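Local coordinates for glutathione reductase (Bartonella henselae, PDB 3O0H), which probably catalyses the NADPH-dependent reduction of glutathione disulfide to glutathione, using a bound FAD and a redox-active disulfide, at residues D28-G33 with L144-T149; A42-A47 with D340-V345; A155-I160 with N347-T352; A298-N303 with S319-V324; E312-N317 with P356-I361. All coordinates share one frame; numbering follows the deposited sequence. Where two conformers were deposited one is given.

Interaction 1: D28-G33 with L144-T149; sequences DLFVIG and LELSVT. With FAD (flavin-adenine dinucleotide), chain H.
Phe30 and Ile32 lie on the first strand of the Rossmann-type FAD-binding fold, where they meet Leu144 and Leu146 of the small antiparallel sheet formed by strands 136-138, 143-146 and 152-155. The two strands belong to different sheets; their short axes come no nearer than 10.4 Å and are inclined at 56°, and side chains alone bridge the gap. Leu144 sends its CD2 methyl over one face of the Phe30 ring as a CH-pi contact, 3.9 Å from the centroid. Leu146 reaches the same ring at its edge, CD2 standing 4.2 Å from Phe30 CZ. With CG anti to the backbone N (chi1 -167°), the ring projects toward strand 143-146 and can be met on both face and edge. Ile32 divides its branches between protein and cofactor: CD1 packs at 4.0 Å against CD1 of Leu144, while CG2 lies 3.6 Å from C6A of the FAD adenine. At the strand's end, Gly33 CA is 3.2 Å from the ribose O4B of FAD; its positive phi and the nearby ribose oxygen both suit glycine, consistent with a GxGxxG pattern. Phe138 also packs on Ile32 and Leu144. All four touching residues are buried and no hydrogen bond joins the segments, so the interface depends on the fit of methyls and ring, an apolar layer continued to the adenine.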
# COMPACT_ATOMS: atom_id res chain seq x y z
N ASP B 28 -10.22 23.45 35.30
CA ASP B 28 -9.70 22.17 35.80
C ASP B 28 -8.37 21.83 35.11
O ASP B 28 -7.44 21.26 35.72
CB ASP B 28 -10.68 21.01 35.56
CG ASP B 28 -12.01 21.18 36.29
OD1 ASP B 28 -11.99 21.59 37.46
OD2 ASP B 28 -13.05 20.90 35.65
N LEU B 29 -8.29 22.22 33.84
CA LEU B 29 -7.15 21.96 32.99
C LEU B 29 -6.96 23.10 32.01
O LEU B 29 -7.92 23.51 31.30
CB LEU B 29 -7.37 20.68 32.20
CG LEU B 29 -6.28 20.31 31.19
CD1 LEU B 29 -4.99 19.96 31.91
CD2 LEU B 29 -6.78 19.13 30.35
N PHE B 30 -5.72 23.56 31.93
CA PHE B 30 -5.27 24.56 30.94
C PHE B 30 -4.20 23.90 30.10
O PHE B 30 -3.14 23.49 30.61
CB PHE B 30 -4.69 25.80 31.61
CG PHE B 30 -4.50 26.98 30.70
CD1 PHE B 30 -3.47 27.00 29.77
CD2 PHE B 30 -5.34 28.10 30.80
CE1 PHE B 30 -3.24 28.13 28.95
CE2 PHE B 30 -5.15 29.18 30.00
CZ PHE B 30 -4.07 29.21 29.05
N VAL B 31 -4.45 23.87 28.79
CA VAL B 31 -3.52 23.25 27.84
C VAL B 31 -2.78 24.35 27.08
O VAL B 31 -3.42 25.24 26.51
CB VAL B 31 -4.23 22.31 26.90
CG1 VAL B 31 -3.24 21.65 25.88
CG2 VAL B 31 -4.98 21.24 27.70
N ILE B 32 -1.45 24.26 27.05
CA ILE B 32 -0.62 25.24 26.35
C ILE B 32 -0.20 24.67 25.02
O ILE B 32 0.67 23.82 24.97
CB ILE B 32 0.65 25.68 27.16
CG1 ILE B 32 0.25 26.11 28.57
CG2 ILE B 32 1.39 26.85 26.43
CD1 ILE B 32 1.48 26.33 29.60
N GLY B 33 -0.85 25.14 23.95
CA GLY B 33 -0.56 24.72 22.57
C GLY B 33 -1.65 23.78 22.06
O GLY B 33 -2.00 22.84 22.71
N LEU B 144 -1.33 31.17 34.49
CA LEU B 144 -0.79 31.54 33.21
C LEU B 144 -1.15 32.97 32.90
O LEU B 144 -2.20 33.45 33.36
CB LEU B 144 -1.36 30.67 32.12
CG LEU B 144 -1.13 29.16 32.19
CD1 LEU B 144 0.33 28.84 32.55
CD2 LEU B 144 -2.18 28.44 33.14
N GLU B 145 -0.30 33.62 32.10
CA GLU B 145 -0.59 34.92 31.57
C GLU B 145 -0.70 34.86 30.06
O GLU B 145 0.10 34.21 29.39
CB GLU B 145 0.47 35.92 32.01
CG GLU B 145 0.16 37.35 31.58
CD GLU B 145 1.12 38.40 32.15
OE1 GLU B 145 1.61 39.22 31.39
OE2 GLU B 145 1.36 38.45 33.37
N LEU B 146 -1.74 35.50 29.53
CA LEU B 146 -1.96 35.57 28.09
C LEU B 146 -1.19 36.78 27.60
O LEU B 146 -1.46 37.91 28.01
CB LEU B 146 -3.47 35.66 27.74
CG LEU B 146 -4.33 34.51 28.24
CD1 LEU B 146 -5.80 34.74 27.87
CD2 LEU B 146 -3.86 33.19 27.71
N SER B 147 -0.20 36.54 26.73
CA SER B 147 0.61 37.62 26.15
C SER B 147 -0.17 38.77 25.52
O SER B 147 0.19 39.90 25.70
CB SER B 147 1.64 37.05 25.15
OG SER B 147 2.45 36.06 25.80
N VAL B 148 -1.23 38.48 24.78
CA VAL B 148 -1.90 39.50 23.96
C VAL B 148 -2.55 40.59 24.84
O VAL B 148 -2.44 41.81 24.57
CB VAL B 148 -2.96 38.82 22.99
CG1 VAL B 148 -3.81 39.89 22.21
CG2 VAL B 148 -2.26 37.91 22.00
N THR B 149 -3.18 40.16 25.92
CA THR B 149 -3.93 41.06 26.82
C THR B 149 -3.37 41.26 28.23
O THR B 149 -3.79 42.16 28.93
CB THR B 149 -5.28 40.46 27.04
OG1 THR B 149 -5.12 39.20 27.71
CG2 THR B 149 -5.99 40.28 25.69
PA FAD H . 2.72 21.02 17.65
O1A FAD H . 3.93 21.64 17.02
O2A FAD H . 1.81 20.31 16.67
O5B FAD H . 1.85 22.07 18.48
C5B FAD H . 2.40 23.02 19.37
C4B FAD H . 1.46 24.21 19.30
O4B FAD H . 1.69 25.10 20.39
C3B FAD H . 1.60 25.04 18.03
O3B FAD H . 0.33 25.22 17.41
C2B FAD H . 2.16 26.37 18.51
O2B FAD H . 1.65 27.44 17.74
C1B FAD H . 1.66 26.48 19.91
N9A FAD H . 2.45 27.14 20.96
C8A FAD H . 3.76 26.94 21.27
N7A FAD H . 4.04 27.63 22.38
C5A FAD H . 2.90 28.27 22.77
C6A FAD H . 2.57 29.04 23.86
N6A FAD H . 3.47 29.38 24.80
N1A FAD H . 1.29 29.51 23.99
C2A FAD H . 0.35 29.17 23.05
N3A FAD H . 0.65 28.38 21.99
C4A FAD H . 1.90 27.91 21.90
N1 FAD H . 5.34 14.16 11.80
C2 FAD H . 4.82 12.97 11.33
O2 FAD H . 4.39 12.07 12.09
N3 FAD H . 4.77 12.77 10.01
C4 FAD H . 5.18 13.72 9.08
O4 FAD H . 5.05 13.44 7.88
C4X FAD H . 5.70 14.92 9.56
N5 FAD H . 6.11 15.91 8.70
C5X FAD H . 6.58 17.11 9.24
C6 FAD H . 7.00 18.09 8.35
C7 FAD H . 7.47 19.31 8.83
C7M FAD H . 7.90 20.35 7.82
C8 FAD H . 7.51 19.55 10.19
C8M FAD H . 8.05 20.85 10.73
C9 FAD H . 7.11 18.56 11.08
C9A FAD H . 6.65 17.33 10.60
N10 FAD H . 6.23 16.31 11.45
C10 FAD H . 5.75 15.14 10.93
C1' FAD H . 6.28 16.45 12.92
C2' FAD H . 4.97 16.85 13.54
O2' FAD H . 4.58 18.11 13.02
C3' FAD H . 5.17 16.94 15.03
O3' FAD H . 5.81 15.80 15.58
C4' FAD H . 3.85 17.25 15.72
O4' FAD H . 3.32 18.45 15.15
C5' FAD H . 4.06 17.46 17.21
O5' FAD H . 2.80 17.69 17.87
P FAD H . 2.85 18.60 19.20
O1P FAD H . 1.49 18.60 19.86
O2P FAD H . 3.97 18.12 20.10
O3P FAD H . 3.31 20.06 18.79

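Interaction 2: A42-A47 with D340-V345; sequences ARLAGA and DAMCFV
Leu44 of helix 36-47 points at Met342 and Val345 of helix 334-349, two helices packed on the same face of the parallel sheet in the Rossmann-type FAD-binding fold. The CD1 methyl of Leu44 does most of the touching. It meets Met342 SD at 3.5 Å, the two side chains crossing at about a right angle, and Val345 CG2 at 4.0 Å. That same Val345 methyl also lies over Leu44 CB. Met342 starts off to one side, and bends at chi2 (-67°) and chi3 (-83°) fold its thioether back over the leucine tip. Around this contact, the helices rest on the sheet. Ala42 and Ala45 seat helix 36-47 on strands 27-32 and 52-55, their small side chains allowing a close approach to the sheet. Phe344 rests on Leu29 and meets Trp322 edge to face. Earlier in helix 334-349, Asp340 is hydrogen-bonded through OD2 to His330 and to the backbone N of Gly325, and its carbonyl O accepts the helical bond from Phe344 N at 2.8 Å.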
# COMPACT_ATOMS: atom_id res chain seq x y z
N ALA B 42 -7.06 18.20 25.18
CA ALA B 42 -8.08 19.16 25.57
C ALA B 42 -9.49 18.71 25.19
O ALA B 42 -10.40 18.83 26.02
CB ALA B 42 -7.80 20.52 24.97
N ARG B 43 -9.67 18.20 23.97
CA ARG B 43 -11.01 17.77 23.49
C ARG B 43 -11.48 16.61 24.34
O ARG B 43 -12.65 16.60 24.77
CB ARG B 43 -11.01 17.38 22.00
CG ARG B 43 -12.34 16.77 21.48
CD ARG B 43 -12.32 16.59 19.92
NE ARG B 43 -11.28 15.67 19.48
CZ ARG B 43 -11.33 14.33 19.53
NH1 ARG B 43 -10.30 13.62 19.10
NH2 ARG B 43 -12.40 13.69 19.98
N LEU B 44 -10.58 15.68 24.65
CA LEU B 44 -10.96 14.50 25.41
C LEU B 44 -11.34 14.88 26.86
O LEU B 44 -12.32 14.39 27.37
CB LEU B 44 -9.87 13.45 25.45
CG LEU B 44 -9.56 12.68 24.18
CD1 LEU B 44 -8.31 11.80 24.48
CD2 LEU B 44 -10.75 11.82 23.75
N ALA B 45 -10.54 15.72 27.50
CA ALA B 45 -10.82 16.17 28.85
C ALA B 45 -12.15 16.92 28.91
O ALA B 45 -12.90 16.80 29.87
CB ALA B 45 -9.69 17.07 29.40
N GLY B 46 -12.40 17.76 27.91
CA GLY B 46 -13.63 18.54 27.86
C GLY B 46 -14.82 17.64 27.71
O GLY B 46 -15.85 17.83 28.37
N ALA B 47 -14.67 16.61 26.89
CA ALA B 47 -15.74 15.63 26.71
C ALA B 47 -16.02 14.86 27.99
O ALA B 47 -17.15 14.42 28.20
CB ALA B 47 -15.43 14.65 25.52
N ASP B 340 0.82 10.15 23.29
CA ASP B 340 1.14 10.83 24.58
C ASP B 340 -0.15 11.43 25.20
O ASP B 340 -0.40 11.28 26.39
CB ASP B 340 2.11 11.97 24.37
CG ASP B 340 3.58 11.53 24.13
OD1 ASP B 340 3.91 10.35 24.24
OD2 ASP B 340 4.40 12.43 23.84
N ALA B 341 -0.95 12.13 24.38
CA ALA B 341 -2.17 12.79 24.85
C ALA B 341 -3.15 11.79 25.41
O ALA B 341 -3.75 12.03 26.46
CB ALA B 341 -2.84 13.66 23.73
N MET B 342 -3.29 10.65 24.73
CA MET B 342 -4.19 9.61 25.21
C MET B 342 -3.70 9.07 26.54
O MET B 342 -4.51 8.80 27.43
CB MET B 342 -4.32 8.45 24.21
CG MET B 342 -4.75 8.85 22.76
SD MET B 342 -6.42 9.49 22.71
CE MET B 342 -7.35 7.92 22.65
N CYS B 343 -2.39 8.88 26.66
CA CYS B 343 -1.81 8.41 27.91
C CYS B 343 -2.04 9.42 29.02
O CYS B 343 -2.38 9.05 30.16
CB CYS B 343 -0.31 8.13 27.73
SG CYS B 343 -0.00 6.72 26.66
N PHE B 344 -1.90 10.70 28.70
CA PHE B 344 -2.11 11.76 29.69
C PHE B 344 -3.54 11.78 30.22
O PHE B 344 -3.73 11.85 31.41
CB PHE B 344 -1.74 13.14 29.11
CG PHE B 344 -2.41 14.28 29.80
CD1 PHE B 344 -1.99 14.69 31.07
CD2 PHE B 344 -3.53 14.88 29.23
CE1 PHE B 344 -2.66 15.75 31.73
CE2 PHE B 344 -4.18 15.93 29.88
CZ PHE B 344 -3.74 16.37 31.12
N VAL B 345 -4.53 11.66 29.34
CA VAL B 345 -5.92 11.72 29.77
C VAL B 345 -6.31 10.55 30.68
O VAL B 345 -6.96 10.76 31.71
CB VAL B 345 -6.91 11.85 28.60
CG1 VAL B 345 -8.35 11.86 29.15
CG2 VAL B 345 -6.64 13.14 27.80

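Interaction 3: A155-I160 with N347-T352; sequences AEKILI and NAFENT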
# COMPACT_ATOMS: atom_id res chain seq x y z
N ALA B 155 -5.42 27.55 36.91
CA ALA B 155 -5.81 26.19 36.58
C ALA B 155 -5.27 25.18 37.56
O ALA B 155 -4.15 25.31 38.07
CB ALA B 155 -5.37 25.81 35.14
N GLU B 156 -6.08 24.16 37.81
CA GLU B 156 -5.69 23.12 38.72
C GLU B 156 -4.59 22.28 38.15
O GLU B 156 -3.67 21.93 38.87
CB GLU B 156 -6.88 22.21 39.07
CG GLU B 156 -6.54 21.16 40.12
CD GLU B 156 -7.79 20.44 40.66
OE1 GLU B 156 -8.92 20.63 40.11
OE2 GLU B 156 -7.64 19.70 41.65
N LYS B 157 -4.76 21.87 36.89
CA LYS B 157 -3.84 21.04 36.16
C LYS B 157 -3.41 21.83 34.94
O LYS B 157 -4.20 22.55 34.37
CB LYS B 157 -4.47 19.73 35.71
CG LYS B 157 -4.79 18.75 36.84
CD LYS B 157 -5.52 17.50 36.29
CE LYS B 157 -5.89 16.49 37.37
NZ LYS B 157 -6.58 17.05 38.52
N ILE B 158 -2.15 21.70 34.58
CA ILE B 158 -1.63 22.37 33.36
C ILE B 158 -0.89 21.36 32.48
O ILE B 158 -0.06 20.58 33.00
CB ILE B 158 -0.72 23.58 33.71
CG1 ILE B 158 -1.52 24.67 34.46
CG2 ILE B 158 -0.13 24.23 32.47
CD1 ILE B 158 -0.65 25.56 35.21
N LEU B 159 -1.19 21.39 31.17
CA LEU B 159 -0.56 20.53 30.17
C LEU B 159 0.28 21.35 29.21
O LEU B 159 -0.23 22.23 28.53
CB LEU B 159 -1.61 19.73 29.36
CG LEU B 159 -1.03 18.82 28.29
CD1 LEU B 159 -0.09 17.74 28.95
CD2 LEU B 159 -2.13 18.16 27.46
N ILE B 160 1.57 21.06 29.19
CA ILE B 160 2.52 21.72 28.31
C ILE B 160 2.53 20.90 27.02
O ILE B 160 2.94 19.73 27.01
CB ILE B 160 3.94 21.75 28.88
CG1 ILE B 160 3.96 22.43 30.27
CG2 ILE B 160 4.90 22.43 27.86
CD1 ILE B 160 5.25 22.03 31.17
N ASN B 347 -4.14 8.79 32.65
CA ASN B 347 -3.43 8.94 33.94
C ASN B 347 -3.95 10.06 34.83
O ASN B 347 -4.08 9.90 36.06
CB ASN B 347 -1.94 9.16 33.65
CG ASN B 347 -1.24 7.86 33.28
OD1 ASN B 347 -1.42 6.88 33.96
ND2 ASN B 347 -0.47 7.86 32.21
N ALA B 348 -4.23 11.22 34.24
CA ALA B 348 -4.56 12.40 35.03
C ALA B 348 -5.96 12.29 35.62
O ALA B 348 -6.21 12.76 36.73
CB ALA B 348 -4.48 13.62 34.17
N PHE B 349 -6.85 11.68 34.86
CA PHE B 349 -8.26 11.62 35.24
C PHE B 349 -8.76 10.21 35.61
O PHE B 349 -9.94 10.04 35.94
CB PHE B 349 -9.08 12.24 34.10
CG PHE B 349 -8.67 13.64 33.77
CD1 PHE B 349 -8.83 14.65 34.71
CD2 PHE B 349 -8.09 13.95 32.56
CE1 PHE B 349 -8.44 15.97 34.44
CE2 PHE B 349 -7.68 15.26 32.25
CZ PHE B 349 -7.85 16.27 33.21
N GLU B 350 -7.90 9.20 35.56
CA GLU B 350 -8.32 7.83 35.95
C GLU B 350 -7.28 7.14 36.84
O GLU B 350 -6.17 7.64 37.07
CB GLU B 350 -8.65 7.00 34.70
CG GLU B 350 -9.94 7.41 33.96
CD GLU B 350 -9.79 7.50 32.44
OE1 GLU B 350 -9.27 6.54 31.81
OE2 GLU B 350 -10.19 8.55 31.87
N ASN B 351 -7.68 5.99 37.38
CA ASN B 351 -6.79 5.11 38.13
C ASN B 351 -6.35 3.95 37.23
O ASN B 351 -6.82 2.83 37.35
CB ASN B 351 -7.48 4.57 39.39
CG ASN B 351 -6.57 3.68 40.20
OD1 ASN B 351 -5.34 3.77 40.06
ND2 ASN B 351 -7.14 2.83 41.06
N THR B 352 -5.42 4.23 36.34
CA THR B 352 -5.11 3.31 35.25
C THR B 352 -3.98 3.89 34.49
O THR B 352 -4.22 4.64 33.54
CB THR B 352 -6.32 3.12 34.26
OG1 THR B 352 -5.89 2.46 33.05
CG2 THR B 352 -6.94 4.47 33.88
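Lys157 lays its aliphatic part against the ring of Phe349 and the backbone of Ala348 in a small surface patch. Lys157 CD lies 3.8 Å from Phe349 CE1 and 4.1 Å from CZ, and CE stays close to the same CE1. The two side chains run past each other in opposite directions, the methylenes meeting the ring obliquely. On the phenylalanine side, Ala348 CB sits over one face of the ring, offset toward its rim, while Ala45 of helix 36-47 packs on the same side chain. The patch lies at the margin of the FAD-binding fold, where the chain enters strand 158-160 of the central parallel sheet beside the last turn of helix 334-349. Backbone hydrogen bonds from Lys157 to Asp28 and Phe30 tie its base to strand 27-32, and Trp322 of the neighbouring strand also touches the side chain. The helix backbone takes part by packing: Lys157 CE is 3.8 Å from Ala348 O, and no hydrogen bond crosses the segments. The lysine chain is extended through chi2 and chi3, then the bend at chi4 (50°) turns NZ away from the ring. Lys157, Ala348 and Phe349 also touch a crystal neighbour, which may influence the lysine's pose.

Interaction 4: A298-N303 with S319-V324; sequences AGVKVN and SHIWAV
Ile321, on the outermost strand of the parallel sheet in the FAD-binding fold, is packed against Ala298 and Val300 of segment 298-303. The tight part is a cluster of methyls. Ile321 CD1 touches both partners, at 3.8 Å from Ala298 CB and 3.7 Å from Val300 CG2. A second branch joins in, Ile321 CG2 coming within 3.9 Å of the same Val300 methyl. With CG1 anti to the carbonyl carbon (chi1 -53°) and CG2 anti to the backbone N, both branches of Ile321 face Val300, and CD1 also reaches Ala298. From the sheet, Ile160 closes in on Ile321, and the imidazole of His320 has Ile321 CG1 3.5 Å above one face, near its rim. That ring also stacks on His142, and its NE2 is hydrogen-bonded to Glu141 O. Away from this cluster the contact opens to solvent. Gly299, where the chain leaves helical geometry with positive phi (76°), is exposed, as are Lys301 and Ser319. Here Asn317 takes over, its amide hydrogen-bonded to Gly299 O through ND2 and to Lys301 N through OD1. The two sides therefore divide the chemistry: buried methyls pack the outer strand against segment 298-303 without a hydrogen bond, while polar backbone atoms of the solvent-facing loop are met by a side-chain amide.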
# COMPACT_ATOMS: atom_id res chain seq x y z
N ALA B 298 7.38 28.00 37.25
CA ALA B 298 6.60 26.84 37.73
C ALA B 298 7.46 25.82 38.41
O ALA B 298 6.94 24.89 39.04
CB ALA B 298 5.86 26.21 36.60
N GLY B 299 8.78 25.94 38.28
CA GLY B 299 9.67 24.92 38.82
C GLY B 299 9.76 23.62 38.01
O GLY B 299 10.22 22.58 38.53
N VAL B 300 9.40 23.69 36.72
CA VAL B 300 9.37 22.50 35.85
C VAL B 300 10.75 22.22 35.31
O VAL B 300 11.39 23.11 34.72
CB VAL B 300 8.36 22.65 34.71
CG1 VAL B 300 8.60 21.58 33.59
CG2 VAL B 300 6.90 22.63 35.27
N LYS B 301 11.21 21.00 35.48
CA LYS B 301 12.56 20.62 35.06
C LYS B 301 12.67 20.43 33.53
O LYS B 301 11.84 19.75 32.90
CB LYS B 301 13.01 19.38 35.84
CG LYS B 301 14.22 18.63 35.28
CD LYS B 301 15.49 19.05 35.91
CE LYS B 301 16.70 18.45 35.21
NZ LYS B 301 17.91 19.15 35.71
N VAL B 302 13.70 21.05 32.97
CA VAL B 302 14.04 20.97 31.58
C VAL B 302 15.49 20.48 31.49
O VAL B 302 16.33 20.93 32.23
CB VAL B 302 13.95 22.35 30.94
CG1 VAL B 302 14.36 22.30 29.46
CG2 VAL B 302 12.51 22.91 31.11
N ASN B 303 15.77 19.55 30.60
CA ASN B 303 17.09 18.94 30.53
C ASN B 303 18.01 19.70 29.60
O ASN B 303 17.62 20.70 29.05
CB ASN B 303 17.02 17.44 30.13
CG ASN B 303 16.57 17.21 28.70
OD1 ASN B 303 16.53 18.10 27.85
ND2 ASN B 303 16.22 15.97 28.42
N SER B 319 3.63 17.92 40.37
CA SER B 319 2.64 16.84 40.30
C SER B 319 1.34 17.19 39.53
O SER B 319 0.68 16.30 39.08
CB SER B 319 2.34 16.29 41.71
OG SER B 319 1.62 17.27 42.49
N HIS B 320 1.01 18.47 39.39
CA HIS B 320 -0.18 18.93 38.60
C HIS B 320 0.17 19.51 37.22
O HIS B 320 -0.69 20.08 36.53
CB HIS B 320 -0.97 19.98 39.40
CG HIS B 320 -0.24 21.26 39.58
ND1 HIS B 320 0.69 21.44 40.59
CD2 HIS B 320 -0.27 22.42 38.86
CE1 HIS B 320 1.19 22.66 40.48
NE2 HIS B 320 0.64 23.26 39.44
N ILE B 321 1.43 19.33 36.80
CA ILE B 321 1.88 19.77 35.48
C ILE B 321 2.37 18.56 34.67
O ILE B 321 3.22 17.76 35.15
CB ILE B 321 2.96 20.87 35.57
CG1 ILE B 321 2.47 22.03 36.45
CG2 ILE B 321 3.30 21.43 34.18
CD1 ILE B 321 3.53 23.16 36.70
N TRP B 322 1.79 18.40 33.47
CA TRP B 322 2.10 17.28 32.58
C TRP B 322 2.60 17.87 31.29
O TRP B 322 2.51 19.07 31.11
CB TRP B 322 0.85 16.43 32.33
CG TRP B 322 0.37 15.49 33.47
CD1 TRP B 322 0.58 14.13 33.55
CD2 TRP B 322 -0.45 15.83 34.58
NE1 TRP B 322 -0.03 13.62 34.64
CE2 TRP B 322 -0.67 14.63 35.31
CE3 TRP B 322 -1.02 17.01 35.03
CZ2 TRP B 322 -1.43 14.59 36.47
CZ3 TRP B 322 -1.78 16.98 36.18
CH2 TRP B 322 -1.98 15.77 36.90
N ALA B 323 3.14 17.04 30.39
CA ALA B 323 3.61 17.52 29.06
C ALA B 323 3.51 16.36 28.08
O ALA B 323 3.69 15.20 28.49
CB ALA B 323 5.06 18.06 29.10
N VAL B 324 3.22 16.66 26.82
CA VAL B 324 3.04 15.66 25.77
C VAL B 324 3.70 16.19 24.50
O VAL B 324 3.80 17.41 24.31
CB VAL B 324 1.53 15.39 25.51
CG1 VAL B 324 0.91 14.71 26.72
CG2 VAL B 324 0.75 16.68 25.18

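Interaction 5: E312-N317 with P356-I361; sequences EKMTTN and PDYDLI
Glu312 meets Pro356 where two loops come together, one leading toward strand 321-323 of the FAD-binding fold and the other running from helix 334-349 to strand 363-365, the edge of the antiparallel sheet in the dimerisation region. Glu312 O lies 3.1 Å from Pro356 CD, a short carbonyl-to-methylene contact, and the same oxygen is hydrogen-bonded to Thr355 OG1. The Glu312 carboxylate turns away and forms a weak salt bridge, OE2 to Lys313 NZ at 3.3 Å. Met314 follows with positive phi (72°) and carries the buried part of the contact. Bent at chi2 and chi3, it slides past the proline ring, SD 3.8 Å from Pro356 CG, and places CE 3.8 Å from Tyr358 OH. That hydroxyl pairs with Asp340 OD1 of helix 334-349 at an unusually short separation, so the details of this hydrogen bond are doubtful. Around Tyr358 the loop is held by an Asx turn, Asp359 N to Asp357 OD1 (3.0 Å). Beyond Met314 the first loop turns back to its own sheet, Thr316 OG1 being hydrogen-bonded to Ile321 O at 2.9 Å.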
# COMPACT_ATOMS: atom_id res chain seq x y z
N GLU B 312 6.84 8.24 33.35
CA GLU B 312 6.05 7.28 32.63
C GLU B 312 4.55 7.57 32.58
O GLU B 312 3.83 6.91 31.82
CB GLU B 312 6.33 5.86 33.17
CG GLU B 312 6.09 5.63 34.65
CD GLU B 312 7.09 6.36 35.59
OE1 GLU B 312 8.26 6.66 35.21
OE2 GLU B 312 6.66 6.68 36.72
N LYS B 313 4.07 8.55 33.36
CA LYS B 313 2.67 8.95 33.28
C LYS B 313 2.51 10.33 32.57
O LYS B 313 1.41 10.92 32.53
CB LYS B 313 2.07 8.96 34.68
CG LYS B 313 2.05 7.56 35.34
CD LYS B 313 2.70 7.59 36.73
CE LYS B 313 2.75 6.21 37.40
NZ LYS B 313 3.70 5.21 36.78
N MET B 314 3.59 10.79 31.95
CA MET B 314 3.64 12.10 31.27
C MET B 314 3.65 13.29 32.27
O MET B 314 3.43 14.45 31.88
CB MET B 314 2.50 12.28 30.24
CG MET B 314 2.27 11.11 29.28
SD MET B 314 3.80 10.67 28.49
CE MET B 314 4.06 12.02 27.42
N THR B 315 3.97 13.00 33.53
CA THR B 315 4.02 14.01 34.60
C THR B 315 5.41 14.65 34.64
O THR B 315 6.46 13.96 34.60
CB THR B 315 3.78 13.42 36.02
OG1 THR B 315 2.94 12.26 35.95
CG2 THR B 315 3.12 14.48 36.98
N THR B 316 5.41 15.96 34.77
CA THR B 316 6.64 16.67 35.16
C THR B 316 7.00 16.40 36.64
O THR B 316 6.33 15.63 37.37
CB THR B 316 6.53 18.22 34.91
OG1 THR B 316 5.74 18.84 35.93
CG2 THR B 316 5.91 18.53 33.49
N ASN B 317 8.09 17.03 37.09
CA ASN B 317 8.45 17.04 38.51
C ASN B 317 7.51 17.86 39.39
O ASN B 317 7.67 17.84 40.60
CB ASN B 317 9.91 17.47 38.70
CG ASN B 317 10.14 18.94 38.31
OD1 ASN B 317 9.67 19.39 37.29
ND2 ASN B 317 10.86 19.66 39.14
N PRO B 356 3.36 5.28 28.03
CA PRO B 356 3.60 5.35 26.59
C PRO B 356 4.55 4.26 26.11
O PRO B 356 5.34 3.70 26.89
CB PRO B 356 4.21 6.73 26.39
CG PRO B 356 4.84 7.06 27.76
CD PRO B 356 3.92 6.46 28.74
N ASP B 357 4.43 3.92 24.83
CA ASP B 357 5.18 2.85 24.23
C ASP B 357 5.82 3.38 22.95
O ASP B 357 5.11 3.63 21.94
CB ASP B 357 4.24 1.72 23.88
CG ASP B 357 4.93 0.57 23.16
OD1 ASP B 357 6.16 0.63 22.93
OD2 ASP B 357 4.22 -0.37 22.80
N TYR B 358 7.13 3.57 22.99
CA TYR B 358 7.88 4.13 21.88
C TYR B 358 8.75 3.05 21.20
O TYR B 358 9.69 3.36 20.46
CB TYR B 358 8.74 5.33 22.34
CG TYR B 358 8.00 6.46 23.09
CD1 TYR B 358 6.74 6.93 22.68
CD2 TYR B 358 8.59 7.08 24.21
CE1 TYR B 358 6.07 7.96 23.40
CE2 TYR B 358 7.91 8.12 24.94
CZ TYR B 358 6.66 8.57 24.50
OH TYR B 358 5.97 9.56 25.20
N ASP B 359 8.43 1.79 21.44
CA ASP B 359 9.12 0.69 20.77
C ASP B 359 8.47 0.38 19.43
O ASP B 359 7.23 0.41 19.31
CB ASP B 359 9.10 -0.55 21.67
CG ASP B 359 9.90 -0.33 22.94
OD1 ASP B 359 10.80 0.56 22.91
OD2 ASP B 359 9.64 -1.03 23.97
N LEU B 360 9.33 0.06 18.45
CA LEU B 360 8.94 -0.43 17.13
C LEU B 360 7.99 0.56 16.42
O LEU B 360 7.02 0.15 15.78
CB LEU B 360 8.34 -1.84 17.21
CG LEU B 360 9.30 -3.00 17.57
CD1 LEU B 360 8.57 -4.35 17.89
CD2 LEU B 360 10.23 -3.18 16.41
N ILE B 361 8.29 1.83 16.55
CA ILE B 361 7.57 2.87 15.81
C ILE B 361 7.99 2.86 14.33
O ILE B 361 9.18 2.94 14.01
CB ILE B 361 7.83 4.28 16.39
CG1 ILE B 361 7.37 4.36 17.86
CG2 ILE B 361 7.08 5.38 15.51
CD1 ILE B 361 7.77 5.67 18.56

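Interactions 1 and 4 are fully buried and apolar, and both reach the same parallel sheet: interaction 1 by its inner strand 27-32, interaction 4 by the outer strand 321-323. Strand 158-160 of interaction 3 runs between them, bonded through its backbone to each. Interactions 2 and 3 share helix 334-349, the first using its middle and the second its end; accordingly, methyl and sulfur contacts give way to a lysine chain at the surface. Interaction 5, partly buried, mixes carbonyl, sulfur and ring contacts between loops, and Asp340 links it to interaction 2 through Tyr358. Interaction 1 is the one that touches FAD, while interaction 5 leads toward the dimer interface, where Ile361 packs on Met456 of the second subunit.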